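Local structure of putative metallopeptidase (Corynebacterium diphtheriae, 3QOC) at residues 57-62 / 78-83; 24-29 / 125-130; 8-13 / 36-41; 29-34 / 100-105. The protein probably acts as a metal-dependent aminopeptidase, of which this chain is the N-terminal creatinase/prolidase-like domain. One frame throughout, in Å; residues are numbered along the deposited sequence.

Contact 1 of 4, residues 57-62 / 78-83; sequences SARIST and ESLMAR
Strands 58-62 and 78-81 run parallel, their axes coming within 4.6 Å of each other at an angle of 32°, with I60 facing S79, S61 facing L80 and T62 facing M81. They are the two strands of a beta-alpha-beta unit connected through helix 67-73, and they show in miniature how parallel strands exchange bonds. I60 N donates to E78 O and I60 O receives L80 N; T62 repeats the pattern, giving its N-H to L80 O and taking that of A82 at 2.9 Å between A82 N and T62 O.

L80 O is gripped twice. T62 N approaches L80 O from one face of its carbonyl plane at 3.2 Å, while S61 OG comes to L80 O from the opposite face at 2.9 Å, a reach made possible by OG lying trans to the amide nitrogen (chi1 175°). R59 stretches out on the same face of the sheet as S61 and L80. Its guanidinium has L80 CD2 over one face, and R59 NE lies 3.5 Å from E78 OE2, a salt bridge of charges alone because that oxygen sits well out of the guanidinium plane; R59 NH1 pairs with D92. The other face, carrying I60 and T62, meets I67 and I70 of helix 67-73. Beside A58 and E78, one water takes the E78 N-H at 2.8 Å from E78 N and donates to A58 O.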
loop_
_atom_site.group_PDB
_atom_site.type_symbol
_atom_site.label_atom_id
_atom_site.label_comp_id
_atom_site.label_asym_id
_atom_site.label_seq_id
_atom_site.Cartn_x
_atom_site.Cartn_y
_atom_site.Cartn_z
ATOM N N SER A 57 -10.121 2.888 2.987
ATOM C CA SER A 57 -9.125 3.124 4.004
ATOM C C SER A 57 -7.740 2.724 3.406
ATOM O O SER A 57 -7.657 2.103 2.318
ATOM C CB SER A 57 -9.428 2.294 5.235
ATOM O OG SER A 57 -9.186 0.925 4.901
ATOM N N ALA A 58 -6.698 3.122 4.106
ATOM C CA ALA A 58 -5.311 2.991 3.666
ATOM C C ALA A 58 -4.361 2.983 4.851
ATOM O O ALA A 58 -4.690 3.468 5.873
ATOM C CB ALA A 58 -4.900 4.071 2.652
ATOM N N ARG A 59 -3.179 2.411 4.680
ATOM C CA ARG A 59 -2.151 2.448 5.711
ATOM C C ARG A 59 -0.800 2.492 5.011
ATOM O O ARG A 59 -0.616 1.882 3.977
ATOM C CB ARG A 59 -2.269 1.191 6.558
ATOM C CG ARG A 59 -1.568 1.325 7.894
ATOM C CD ARG A 59 -1.794 0.063 8.736
ATOM N NE ARG A 59 -1.244 0.182 10.077
ATOM C CZ ARG A 59 -0.908 -0.842 10.854
ATOM N NH1 ARG A 59 -1.043 -2.089 10.406
ATOM N NH2 ARG A 59 -0.468 -0.624 12.094
ATOM N N ILE A 60 0.131 3.241 5.564
ATOM C CA ILE A 60 1.370 3.508 4.923
ATOM C C ILE A 60 2.497 3.159 5.887
ATOM O O ILE A 60 2.349 3.193 7.111
ATOM C CB ILE A 60 1.433 4.943 4.434
ATOM C CG1 ILE A 60 2.592 5.081 3.460
ATOM C CG2 ILE A 60 1.550 5.941 5.614
ATOM C CD1 ILE A 60 2.544 6.475 2.656
ATOM N N SER A 61 3.603 2.679 5.352
ATOM C CA SER A 61 4.679 2.306 6.256
ATOM C C SER A 61 6.020 2.862 5.794
ATOM O O SER A 61 6.271 2.942 4.631
ATOM C CB SER A 61 4.755 0.775 6.306
ATOM O OG SER A 61 5.864 0.403 7.089
ATOM N N THR A 62 6.898 3.184 6.738
ATOM C CA THR A 62 8.222 3.677 6.379
ATOM C C THR A 62 9.169 3.440 7.576
ATOM O O THR A 62 8.705 3.024 8.662
ATOM C CB THR A 62 8.196 5.124 5.966
ATOM O OG1 THR A 62 9.455 5.448 5.358
ATOM C CG2 THR A 62 7.984 6.048 7.166
ATOM N N GLU A 78 -2.749 6.721 8.342
ATOM C CA GLU A 78 -2.060 6.192 9.540
ATOM C C GLU A 78 -0.797 5.452 9.094
ATOM O O GLU A 78 -0.784 4.757 8.064
ATOM C CB GLU A 78 -3.035 5.239 10.276
ATOM C CG GLU A 78 -2.491 4.462 11.425
ATOM C CD GLU A 78 -3.515 3.404 11.900
ATOM O OE1 GLU A 78 -4.120 3.631 12.980
ATOM O OE2 GLU A 78 -3.748 2.398 11.151
ATOM N N SER A 79 0.278 5.668 9.831
ATOM C CA SER A 79 1.598 5.201 9.481
ATOM C C SER A 79 2.029 4.142 10.468
ATOM O O SER A 79 1.580 4.108 11.599
ATOM C CB SER A 79 2.627 6.361 9.489
ATOM O OG SER A 79 2.904 6.877 10.809
ATOM N N LEU A 80 2.890 3.259 9.984
ATOM C CA LEU A 80 3.479 2.177 10.790
ATOM C C LEU A 80 4.964 2.268 10.530
ATOM O O LEU A 80 5.412 2.189 9.377
ATOM C CB LEU A 80 3.050 0.817 10.253
ATOM C CG LEU A 80 3.751 -0.432 10.787
ATOM C CD1 LEU A 80 3.451 -0.587 12.289
ATOM C CD2 LEU A 80 3.195 -1.684 10.113
HETATM N N MSE A 81 5.738 2.354 11.598
HETATM C CA MSE A 81 7.192 2.345 11.448
HETATM C C MSE A 81 7.703 0.916 11.310
HETATM O O MSE A 81 7.401 0.091 12.142
HETATM C CB MSE A 81 7.856 2.936 12.714
HETATM C CG MSE A 81 9.351 3.079 12.527
HETATM SE SE MSE A 81 10.192 4.040 14.145
HETATM C CE MSE A 81 10.357 2.436 15.289
ATOM N N ALA A 82 8.566 0.682 10.342
ATOM C CA ALA A 82 9.190 -0.635 10.161
ATOM C C ALA A 82 10.487 -0.472 9.325
ATOM O O ALA A 82 10.445 0.263 8.335
ATOM C CB ALA A 82 8.209 -1.555 9.356
ATOM N N ARG A 83 11.571 -1.161 9.684
ATOM C CA ARG A 83 12.753 -1.268 8.808
ATOM C C ARG A 83 12.319 -1.869 7.441
ATOM O O ARG A 83 12.573 -1.250 6.367
ATOM C CB ARG A 83 13.869 -2.091 9.454
ATOM C CG ARG A 83 14.747 -1.285 10.447
ATOM C CD ARG A 83 15.534 -2.124 11.466
ATOM N NE ARG A 83 15.819 -1.355 12.687
ATOM C CZ ARG A 83 16.729 -1.694 13.618
ATOM N NH1 ARG A 83 17.481 -2.788 13.468
ATOM N NH2 ARG A 83 16.921 -0.918 14.689
HETATM O O HOH W 1 -5.271 5.597 7.684
HETATM O O HOH W 2 0.021 2.364 12.711
#

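Contact 2 of 4, residues 24-29 / 125-130; sequences KRIDAM and IPVTGA
V127 is approached by K24, I26 and M29, and I26 also meets I125, with no flat group from either segment taking part: the touching surfaces are methyls, methylenes and an ammonium end, with no ring face or carboxylate edge among them. The selenomethionine M29 and V127 come tip to tip, the terminal CE of M29 lying 3.6 Å from V127 CG1. M29 leaves its backbone with CG trans to N, then bends at chi2 (74°) and again at chi3, which brings CE to the valine.

I26 works through two branches. Its CG2 slides past I125, 3.8 Å from both CB and CG1 of that residue, whereas I26 CD1 makes a looser contact with V127 CG2 at 4.1 Å. K24 crosses V127 at about a right angle, and K24 NZ passes 3.7 Å from V127 CG1, so CG1 is shared between M29 CE and the K24 ammonium, while CG2 faces I26. R25 ends the preceding helix with a Schellman motif, after which the chain turns and I26 points toward strand 122-127. L21 of helix 21-24 adds to the packing on I26 and M29.

Strand 97-102 runs between strands 28-31 and 122-127 in the sheet. The contact is therefore an example of side chains bridging over an intervening strand, here in the parallel half of the mixed sheet of a creatinase/prolidase N-terminal domain, with a short helix packed on top.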
loop_
_atom_site.group_PDB
_atom_site.type_symbol
_atom_site.label_atom_id
_atom_site.label_comp_id
_atom_site.label_asym_id
_atom_site.label_seq_id
_atom_site.Cartn_x
_atom_site.Cartn_y
_atom_site.Cartn_z
ATOM N N LYS A 24 -10.204 -6.349 -10.572
ATOM C CA LYS A 24 -8.969 -7.139 -10.517
ATOM C C LYS A 24 -9.193 -8.324 -9.546
ATOM O O LYS A 24 -8.281 -9.138 -9.334
ATOM C CB LYS A 24 -7.767 -6.274 -10.091
ATOM C CG LYS A 24 -7.149 -5.363 -11.208
ATOM C CD LYS A 24 -6.444 -4.081 -10.600
ATOM C CE LYS A 24 -5.979 -3.058 -11.701
ATOM N NZ LYS A 24 -4.473 -2.752 -11.807
ATOM N N ARG A 25 -10.413 -8.422 -8.990
ATOM C CA ARG A 25 -10.788 -9.425 -8.028
ATOM C C ARG A 25 -9.866 -9.478 -6.800
ATOM O O ARG A 25 -9.345 -10.550 -6.503
ATOM C CB ARG A 25 -10.832 -10.797 -8.727
ATOM N N ILE A 26 -9.670 -8.342 -6.114
ATOM C CA ILE A 26 -8.882 -8.252 -4.881
ATOM C C ILE A 26 -9.574 -7.336 -3.868
ATOM O O ILE A 26 -10.401 -6.532 -4.243
ATOM C CB ILE A 26 -7.450 -7.711 -5.147
ATOM C CG1 ILE A 26 -7.479 -6.495 -6.071
ATOM C CG2 ILE A 26 -6.561 -8.803 -5.815
ATOM C CD1 ILE A 26 -6.011 -5.871 -6.363
ATOM N N ASP A 27 -9.206 -7.461 -2.595
ATOM C CA ASP A 27 -9.730 -6.676 -1.502
ATOM C C ASP A 27 -8.863 -5.492 -1.108
ATOM O O ASP A 27 -9.294 -4.642 -0.368
ATOM C CB ASP A 27 -9.831 -7.565 -0.277
ATOM C CG ASP A 27 -10.839 -8.707 -0.466
ATOM O OD1 ASP A 27 -11.983 -8.399 -0.831
ATOM O OD2 ASP A 27 -10.506 -9.899 -0.289
ATOM N N ALA A 28 -7.613 -5.511 -1.516
ATOM C CA ALA A 28 -6.647 -4.511 -1.171
ATOM C C ALA A 28 -5.469 -4.614 -2.125
ATOM O O ALA A 28 -5.204 -5.682 -2.716
ATOM C CB ALA A 28 -6.182 -4.725 0.183
HETATM N N MSE A 29 -4.780 -3.502 -2.261
HETATM C CA MSE A 29 -3.635 -3.432 -3.086
HETATM C C MSE A 29 -2.458 -2.975 -2.231
HETATM O O MSE A 29 -2.517 -1.983 -1.489
HETATM C CB MSE A 29 -3.916 -2.477 -4.230
HETATM C CG MSE A 29 -2.798 -2.322 -5.193
HETATM SE SE MSE A 29 -2.615 -3.979 -6.396
HETATM C CE MSE A 29 -2.707 -2.979 -8.237
ATOM N N ILE A 125 -1.986 -11.870 -4.584
ATOM C CA ILE A 125 -2.392 -12.008 -5.960
ATOM C C ILE A 125 -1.535 -11.138 -6.907
ATOM O O ILE A 125 -1.532 -9.902 -6.780
ATOM C CB ILE A 125 -3.851 -11.476 -6.135
ATOM C CG1 ILE A 125 -4.845 -12.154 -5.148
ATOM C CG2 ILE A 125 -4.305 -11.639 -7.558
ATOM C CD1 ILE A 125 -4.862 -13.664 -5.291
ATOM N N PRO A 126 -0.877 -11.754 -7.899
ATOM C CA PRO A 126 -0.083 -10.971 -8.852
ATOM C C PRO A 126 -0.931 -10.098 -9.736
ATOM O O PRO A 126 -1.762 -10.596 -10.473
ATOM C CB PRO A 126 0.644 -12.045 -9.703
ATOM C CG PRO A 126 -0.195 -13.327 -9.517
ATOM C CD PRO A 126 -0.744 -13.225 -8.106
ATOM N N VAL A 127 -0.725 -8.798 -9.682
ATOM C CA VAL A 127 -1.461 -7.880 -10.524
ATOM C C VAL A 127 -0.438 -7.213 -11.401
ATOM O O VAL A 127 0.562 -6.717 -10.892
ATOM C CB VAL A 127 -2.162 -6.829 -9.653
ATOM C CG1 VAL A 127 -2.870 -5.796 -10.495
ATOM C CG2 VAL A 127 -3.103 -7.516 -8.658
ATOM N N THR A 128 -0.658 -7.243 -12.719
ATOM C CA THR A 128 0.224 -6.578 -13.694
ATOM C C THR A 128 -0.245 -5.132 -14.045
ATOM O O THR A 128 -1.389 -4.772 -13.832
ATOM C CB THR A 128 0.330 -7.405 -15.003
ATOM O OG1 THR A 128 -0.938 -7.426 -15.652
ATOM C CG2 THR A 128 0.763 -8.853 -14.733
ATOM N N GLY A 129 0.656 -4.332 -14.618
ATOM C CA GLY A 129 0.387 -2.941 -14.964
ATOM C C GLY A 129 0.964 -1.921 -13.951
ATOM O O GLY A 129 1.381 -2.276 -12.844
ATOM N N ALA A 130 0.969 -0.645 -14.338
ATOM C CA ALA A 130 1.336 0.463 -13.455
ATOM C C ALA A 130 0.070 0.948 -12.683
ATOM O O ALA A 130 -0.585 1.882 -13.114
ATOM C CB ALA A 130 1.986 1.633 -14.318
#

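Contact 3 of 4, residues 8-13 / 36-41; sequences TRFLQR and HIRYLS. With SO4 (sulfate ion), chain F.
R13 and Y39 carry the stacking. The guanidinium lies flat over the phenol ring, centres 4.1 Å apart and planes at 4°, in a cation-pi pair to which R13 CD adds a CH-pi contact; R9 CD lies over the opposite face of the guanidinium.

One hydrogen bond spans the two segments, R13 NH1 to Y39 O at 3.0 Å, nearly straight, in the carbonyl plane and on a lone pair; just beyond, R14 NH1 bonds to L40 O.

The charged interactions converge on a sulfate, probably from the crystallisation liquor. Its O4 receives R38 NH1 at 2.7 Å and R9 NE at 3.1 Å, its O1 accepts from R13 NH2 at 3.0 Å, and its O2 from R38 NH2. R38 leaves with CG trans to N (chi1 -152°), then bends at chi2 and chi3, bringing its end round to the anion, which probably offsets the three like charges.

Van der Waals contacts, several with backbone oxygens, complete the interface. The F10 ring lies between S41 O and R9 CG, its edge turned to Y39 O, 3.2 Å from F10 CD1. L40 CD2 rests 3.6 Å from R13 O.

Residues 9-13, capped by T8, run at 114° to residues 36-41, while L40 packs on V31 of strand 28-31 and L50 of strand 49-53.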
loop_
_atom_site.group_PDB
_atom_site.type_symbol
_atom_site.label_atom_id
_atom_site.label_comp_id
_atom_site.label_asym_id
_atom_site.label_seq_id
_atom_site.Cartn_x
_atom_site.Cartn_y
_atom_site.Cartn_z
ATOM N N THR A 8 -8.047 16.271 -1.735
ATOM C CA THR A 8 -6.704 16.363 -2.351
ATOM C C THR A 8 -6.712 15.458 -3.562
ATOM O O THR A 8 -7.456 14.499 -3.612
ATOM C CB THR A 8 -5.579 15.990 -1.425
ATOM O OG1 THR A 8 -5.731 14.638 -0.994
ATOM C CG2 THR A 8 -5.530 16.944 -0.180
ATOM N N ARG A 9 -5.893 15.774 -4.556
ATOM C CA ARG A 9 -5.623 14.835 -5.618
ATOM C C ARG A 9 -5.122 13.425 -5.163
ATOM O O ARG A 9 -5.357 12.450 -5.849
ATOM C CB ARG A 9 -4.618 15.436 -6.564
ATOM C CG ARG A 9 -3.188 15.771 -5.966
ATOM C CD ARG A 9 -2.372 16.489 -7.070
ATOM N NE ARG A 9 -1.020 16.835 -6.746
ATOM C CZ ARG A 9 -0.658 17.871 -5.992
ATOM N NH1 ARG A 9 -1.568 18.649 -5.449
ATOM N NH2 ARG A 9 0.630 18.141 -5.772
ATOM N N PHE A 10 -4.449 13.326 -4.027
ATOM C CA PHE A 10 -3.931 12.048 -3.603
ATOM C C PHE A 10 -5.124 11.219 -3.128
ATOM O O PHE A 10 -5.180 10.034 -3.435
ATOM C CB PHE A 10 -2.849 12.234 -2.521
ATOM C CG PHE A 10 -1.696 13.121 -2.981
ATOM C CD1 PHE A 10 -0.741 12.627 -3.859
ATOM C CD2 PHE A 10 -1.613 14.476 -2.566
ATOM C CE1 PHE A 10 0.300 13.433 -4.319
ATOM C CE2 PHE A 10 -0.579 15.291 -3.000
ATOM C CZ PHE A 10 0.397 14.757 -3.904
ATOM N N LEU A 11 -6.084 11.844 -2.431
ATOM C CA LEU A 11 -7.332 11.144 -2.012
ATOM C C LEU A 11 -8.083 10.678 -3.254
ATOM O O LEU A 11 -8.490 9.505 -3.350
ATOM C CB LEU A 11 -8.200 12.003 -1.074
ATOM C CG LEU A 11 -9.439 11.308 -0.446
ATOM C CD1 LEU A 11 -9.076 10.036 0.254
ATOM C CD2 LEU A 11 -10.146 12.133 0.562
ATOM N N GLN A 12 -8.148 11.535 -4.260
ATOM C CA GLN A 12 -8.782 11.143 -5.557
ATOM C C GLN A 12 -8.118 9.976 -6.311
ATOM O O GLN A 12 -8.771 9.128 -6.912
ATOM C CB GLN A 12 -8.967 12.390 -6.480
ATOM C CG GLN A 12 -9.943 13.478 -5.833
ATOM C CD GLN A 12 -10.083 14.785 -6.646
ATOM O OE1 GLN A 12 -9.153 15.224 -7.335
ATOM N NE2 GLN A 12 -11.248 15.418 -6.530
ATOM N N ARG A 13 -6.790 9.918 -6.278
ATOM C CA ARG A 13 -6.091 8.845 -6.943
ATOM C C ARG A 13 -6.313 7.535 -6.201
ATOM O O ARG A 13 -6.352 6.484 -6.782
ATOM C CB ARG A 13 -4.596 9.224 -6.943
ATOM C CG ARG A 13 -4.350 10.316 -8.008
ATOM C CD ARG A 13 -3.109 11.122 -7.668
ATOM N NE ARG A 13 -2.824 12.146 -8.675
ATOM C CZ ARG A 13 -1.714 12.845 -8.715
ATOM N NH1 ARG A 13 -0.729 12.617 -7.839
ATOM N NH2 ARG A 13 -1.556 13.751 -9.658
ATOM N N HIS A 36 4.885 5.088 -7.600
ATOM C CA HIS A 36 3.453 4.785 -7.370
ATOM C C HIS A 36 3.016 5.228 -6.011
ATOM O O HIS A 36 1.978 5.917 -5.883
ATOM C CB HIS A 36 3.101 3.331 -7.633
ATOM C CG HIS A 36 3.324 2.916 -9.054
ATOM N ND1 HIS A 36 3.330 1.598 -9.453
ATOM C CD2 HIS A 36 3.576 3.646 -10.173
ATOM C CE1 HIS A 36 3.611 1.528 -10.735
ATOM N NE2 HIS A 36 3.756 2.763 -11.207
ATOM N N ILE A 37 3.827 4.994 -4.985
ATOM C CA ILE A 37 3.443 5.425 -3.605
ATOM C C ILE A 37 3.361 6.969 -3.553
ATOM O O ILE A 37 2.476 7.584 -2.902
ATOM C CB ILE A 37 4.425 4.870 -2.599
ATOM C CG1 ILE A 37 4.292 3.335 -2.488
ATOM C CG2 ILE A 37 4.312 5.594 -1.335
ATOM C CD1 ILE A 37 5.464 2.627 -1.857
ATOM N N ARG A 38 4.296 7.617 -4.239
ATOM C CA ARG A 38 4.341 9.077 -4.263
ATOM C C ARG A 38 3.106 9.659 -4.947
ATOM O O ARG A 38 2.505 10.619 -4.466
ATOM C CB ARG A 38 5.610 9.564 -4.966
ATOM C CG ARG A 38 6.101 10.921 -4.490
ATOM C CD ARG A 38 5.355 12.051 -5.179
ATOM N NE ARG A 38 5.023 11.724 -6.564
ATOM C CZ ARG A 38 4.125 12.380 -7.292
ATOM N NH1 ARG A 38 3.466 13.404 -6.768
ATOM N NH2 ARG A 38 3.888 12.013 -8.543
ATOM N N TYR A 39 2.740 9.062 -6.075
ATOM C CA TYR A 39 1.601 9.479 -6.853
ATOM C C TYR A 39 0.329 9.343 -5.969
ATOM O O TYR A 39 -0.546 10.236 -5.969
ATOM C CB TYR A 39 1.555 8.591 -8.120
ATOM C CG TYR A 39 0.360 8.819 -9.010
ATOM C CD1 TYR A 39 0.369 9.804 -9.992
ATOM C CD2 TYR A 39 -0.778 8.068 -8.854
ATOM C CE1 TYR A 39 -0.749 10.010 -10.799
ATOM C CE2 TYR A 39 -1.949 8.245 -9.702
ATOM C CZ TYR A 39 -1.905 9.220 -10.641
ATOM O OH TYR A 39 -3.010 9.418 -11.406
ATOM N N LEU A 40 0.226 8.240 -5.236
ATOM C CA LEU A 40 -0.968 7.964 -4.418
ATOM C C LEU A 40 -1.003 8.618 -3.053
ATOM O O LEU A 40 -2.097 8.777 -2.450
ATOM C CB LEU A 40 -1.123 6.485 -4.240
ATOM C CG LEU A 40 -1.426 5.645 -5.463
ATOM C CD1 LEU A 40 -1.200 4.173 -5.143
ATOM C CD2 LEU A 40 -2.855 5.911 -5.998
ATOM N N SER A 41 0.154 9.079 -2.544
ATOM C CA SER A 41 0.167 9.621 -1.167
ATOM C C SER A 41 0.818 10.962 -1.001
ATOM O O SER A 41 0.440 11.693 -0.101
ATOM C CB SER A 41 0.909 8.650 -0.239
ATOM O OG SER A 41 2.295 8.653 -0.581
HETATM S S SO4 F . 1.839 15.468 -8.811
HETATM O O1 SO4 F . 0.647 15.764 -9.560
HETATM O O2 SO4 F . 2.369 14.459 -9.680
HETATM O O3 SO4 F . 2.690 16.634 -8.698
HETATM O O4 SO4 F . 1.469 15.122 -7.446
#

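Contact 4 of 4, residues 29-34 / 100-105; sequences MLVTHL and GFEADY
E102 OE1 takes two backbone N-H groups in succession, from T32 N at 2.7 Å and H33 N at 2.8 Å. T32 N meets it nearly along its C-O bond direction; H33 N comes on the syn side, 23° out of the carboxylate plane, with an almost straight N-H...O angle of 177°. V31 CG1 lies 3.5 Å from E102 OE1, and the other oxygen, OE2, is hydrogen-bonded to H36 ND1. A buried carboxylate is thereby fixed at both oxygens, and the two backbone N-H groups just ahead of helix 34-41 would probably favour the negative charge. The side chain runs extended beyond CG from a chi1 of -61°, which carries its end across to the turn after strand 28-31.

Further back, the strands pair directly: L30 N donates to G100 O at 3.0 Å. G100 has no side chain, and M29 SE settles 3.8 Å from G100 C. Where the strands part, a water spans the gap, donating to L30 O, accepting from E102 N and hydrogen-bonded to T32 OG1. At the far end H33 and Y105 meet obliquely; Y105 CD1 sits over a face of the imidazole, 3.2 Å from H33 ND1, and H33 CB over a face of the phenol ring.

Strands 28-31 and 97-102 are parallel neighbours within the sheet. Helix 34-41 covers V31 on one face; helix 108-117 receives L30 and F101 on the other, and strand 49-53 bonds to the far edge of strand 28-31.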
loop_
_atom_site.group_PDB
_atom_site.type_symbol
_atom_site.label_atom_id
_atom_site.label_comp_id
_atom_site.label_asym_id
_atom_site.label_seq_id
_atom_site.Cartn_x
_atom_site.Cartn_y
_atom_site.Cartn_z
HETATM N N MSE A 29 -4.780 -3.502 -2.261
HETATM C CA MSE A 29 -3.635 -3.432 -3.086
HETATM C C MSE A 29 -2.458 -2.975 -2.231
HETATM O O MSE A 29 -2.517 -1.983 -1.489
HETATM C CB MSE A 29 -3.916 -2.477 -4.230
HETATM C CG MSE A 29 -2.798 -2.322 -5.193
HETATM SE SE MSE A 29 -2.615 -3.979 -6.396
HETATM C CE MSE A 29 -2.707 -2.979 -8.237
ATOM N N LEU A 30 -1.371 -3.724 -2.333
ATOM C CA LEU A 30 -0.111 -3.395 -1.703
ATOM C C LEU A 30 0.798 -2.756 -2.757
ATOM O O LEU A 30 1.200 -3.388 -3.728
ATOM C CB LEU A 30 0.543 -4.666 -1.212
ATOM C CG LEU A 30 1.985 -4.546 -0.646
ATOM C CD1 LEU A 30 2.019 -3.576 0.514
ATOM C CD2 LEU A 30 2.485 -5.859 -0.162
ATOM N N VAL A 31 1.109 -1.492 -2.585
ATOM C CA VAL A 31 1.926 -0.765 -3.530
ATOM C C VAL A 31 3.342 -0.669 -2.991
ATOM O O VAL A 31 3.547 -0.211 -1.870
ATOM C CB VAL A 31 1.345 0.649 -3.646
ATOM C CG1 VAL A 31 2.110 1.458 -4.741
ATOM C CG2 VAL A 31 -0.170 0.551 -3.965
ATOM N N THR A 32 4.304 -1.179 -3.715
ATOM C CA THR A 32 5.652 -1.144 -3.290
ATOM C C THR A 32 6.556 -0.293 -4.200
ATOM O O THR A 32 7.645 0.135 -3.789
ATOM C CB THR A 32 6.213 -2.620 -3.177
ATOM O OG1 THR A 32 5.964 -3.340 -4.399
ATOM C CG2 THR A 32 5.585 -3.398 -1.952
ATOM N N HIS A 33 6.147 -0.039 -5.421
ATOM C CA HIS A 33 6.987 0.813 -6.305
ATOM C C HIS A 33 6.907 2.295 -5.872
ATOM O O HIS A 33 5.811 2.852 -5.700
ATOM C CB HIS A 33 6.530 0.646 -7.744
ATOM C CG HIS A 33 7.362 1.414 -8.762
ATOM N ND1 HIS A 33 8.636 1.023 -9.137
ATOM C CD2 HIS A 33 7.087 2.519 -9.489
ATOM C CE1 HIS A 33 9.108 1.850 -10.057
ATOM N NE2 HIS A 33 8.190 2.777 -10.294
ATOM N N LEU A 34 8.042 2.932 -5.647
ATOM C CA LEU A 34 8.066 4.200 -4.950
ATOM C C LEU A 34 7.337 5.317 -5.686
ATOM O O LEU A 34 6.710 6.153 -5.037
ATOM C CB LEU A 34 9.506 4.649 -4.573
ATOM C CG LEU A 34 9.987 4.250 -3.124
ATOM C CD1 LEU A 34 9.221 4.842 -2.095
ATOM C CD2 LEU A 34 9.983 2.795 -2.761
ATOM N N GLY A 100 -3.602 -7.831 -3.617
ATOM C CA GLY A 100 -2.841 -7.702 -4.859
ATOM C C GLY A 100 -1.440 -7.136 -4.603
ATOM O O GLY A 100 -1.259 -6.431 -3.635
ATOM N N PHE A 101 -0.473 -7.430 -5.485
ATOM C CA PHE A 101 0.849 -6.858 -5.437
ATOM C C PHE A 101 1.349 -6.533 -6.812
ATOM O O PHE A 101 0.858 -7.058 -7.784
ATOM C CB PHE A 101 1.863 -7.757 -4.656
ATOM C CG PHE A 101 2.133 -9.057 -5.303
ATOM C CD1 PHE A 101 3.223 -9.208 -6.154
ATOM C CD2 PHE A 101 1.355 -10.170 -5.017
ATOM C CE1 PHE A 101 3.477 -10.419 -6.785
ATOM C CE2 PHE A 101 1.636 -11.378 -5.607
ATOM C CZ PHE A 101 2.705 -11.496 -6.506
ATOM N N GLU A 102 2.323 -5.660 -6.912
ATOM C CA GLU A 102 2.735 -5.205 -8.200
ATOM C C GLU A 102 3.744 -6.229 -8.795
ATOM O O GLU A 102 4.977 -6.172 -8.586
ATOM C CB GLU A 102 3.342 -3.823 -8.077
ATOM C CG GLU A 102 2.414 -2.820 -7.551
ATOM C CD GLU A 102 3.089 -1.449 -7.436
ATOM O OE1 GLU A 102 3.762 -1.177 -6.403
ATOM O OE2 GLU A 102 2.963 -0.658 -8.393
ATOM N N ALA A 103 3.228 -7.149 -9.558
ATOM C CA ALA A 103 4.045 -8.313 -9.955
ATOM C C ALA A 103 5.090 -7.896 -11.007
ATOM O O ALA A 103 6.097 -8.538 -11.177
ATOM C CB ALA A 103 3.124 -9.460 -10.504
ATOM N N ASP A 104 4.829 -6.792 -11.686
ATOM C CA ASP A 104 5.776 -6.266 -12.626
ATOM C C ASP A 104 6.971 -5.584 -11.958
ATOM O O ASP A 104 7.941 -5.256 -12.661
ATOM C CB ASP A 104 5.087 -5.199 -13.515
ATOM C CG ASP A 104 4.083 -5.777 -14.486
ATOM O OD1 ASP A 104 4.021 -7.040 -14.633
ATOM O OD2 ASP A 104 3.364 -4.950 -15.109
ATOM N N TYR A 105 6.879 -5.310 -10.648
ATOM C CA TYR A 105 7.907 -4.567 -9.970
ATOM C C TYR A 105 8.566 -5.312 -8.845
ATOM O O TYR A 105 9.718 -5.046 -8.513
ATOM C CB TYR A 105 7.372 -3.227 -9.435
ATOM C CG TYR A 105 6.840 -2.322 -10.517
ATOM C CD1 TYR A 105 7.632 -1.330 -11.078
ATOM C CD2 TYR A 105 5.567 -2.494 -11.031
ATOM C CE1 TYR A 105 7.136 -0.498 -12.095
ATOM C CE2 TYR A 105 5.075 -1.677 -11.994
ATOM C CZ TYR A 105 5.869 -0.669 -12.515
ATOM O OH TYR A 105 5.375 0.106 -13.525
HETATM O O HOH W 3 3.544 -4.787 -4.489
#

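Overall arrangement
Three of the contacts belong to a single mixed sheet and show how chemistry changes with place in it. Only contact 4 is buried, the other three being partly buried. Contact 2, next to it, shares M29 and strand 28-31; the two are tied together by G129 N and D104 OD2. Contact 4 centres on a carboxylate, contact 2 is almost wholly aliphatic. Contact 1 lies across the centre of the chain, pairing one of the two edge strands, 78-81, with its neighbour and relying on backbone bonds and a more exposed salt bridge. Contact 3 is a helix-helix meeting with a charged, sulfate-binding side. It touches contact 4 through H36 and E102, and contact 1 through S41 and I60.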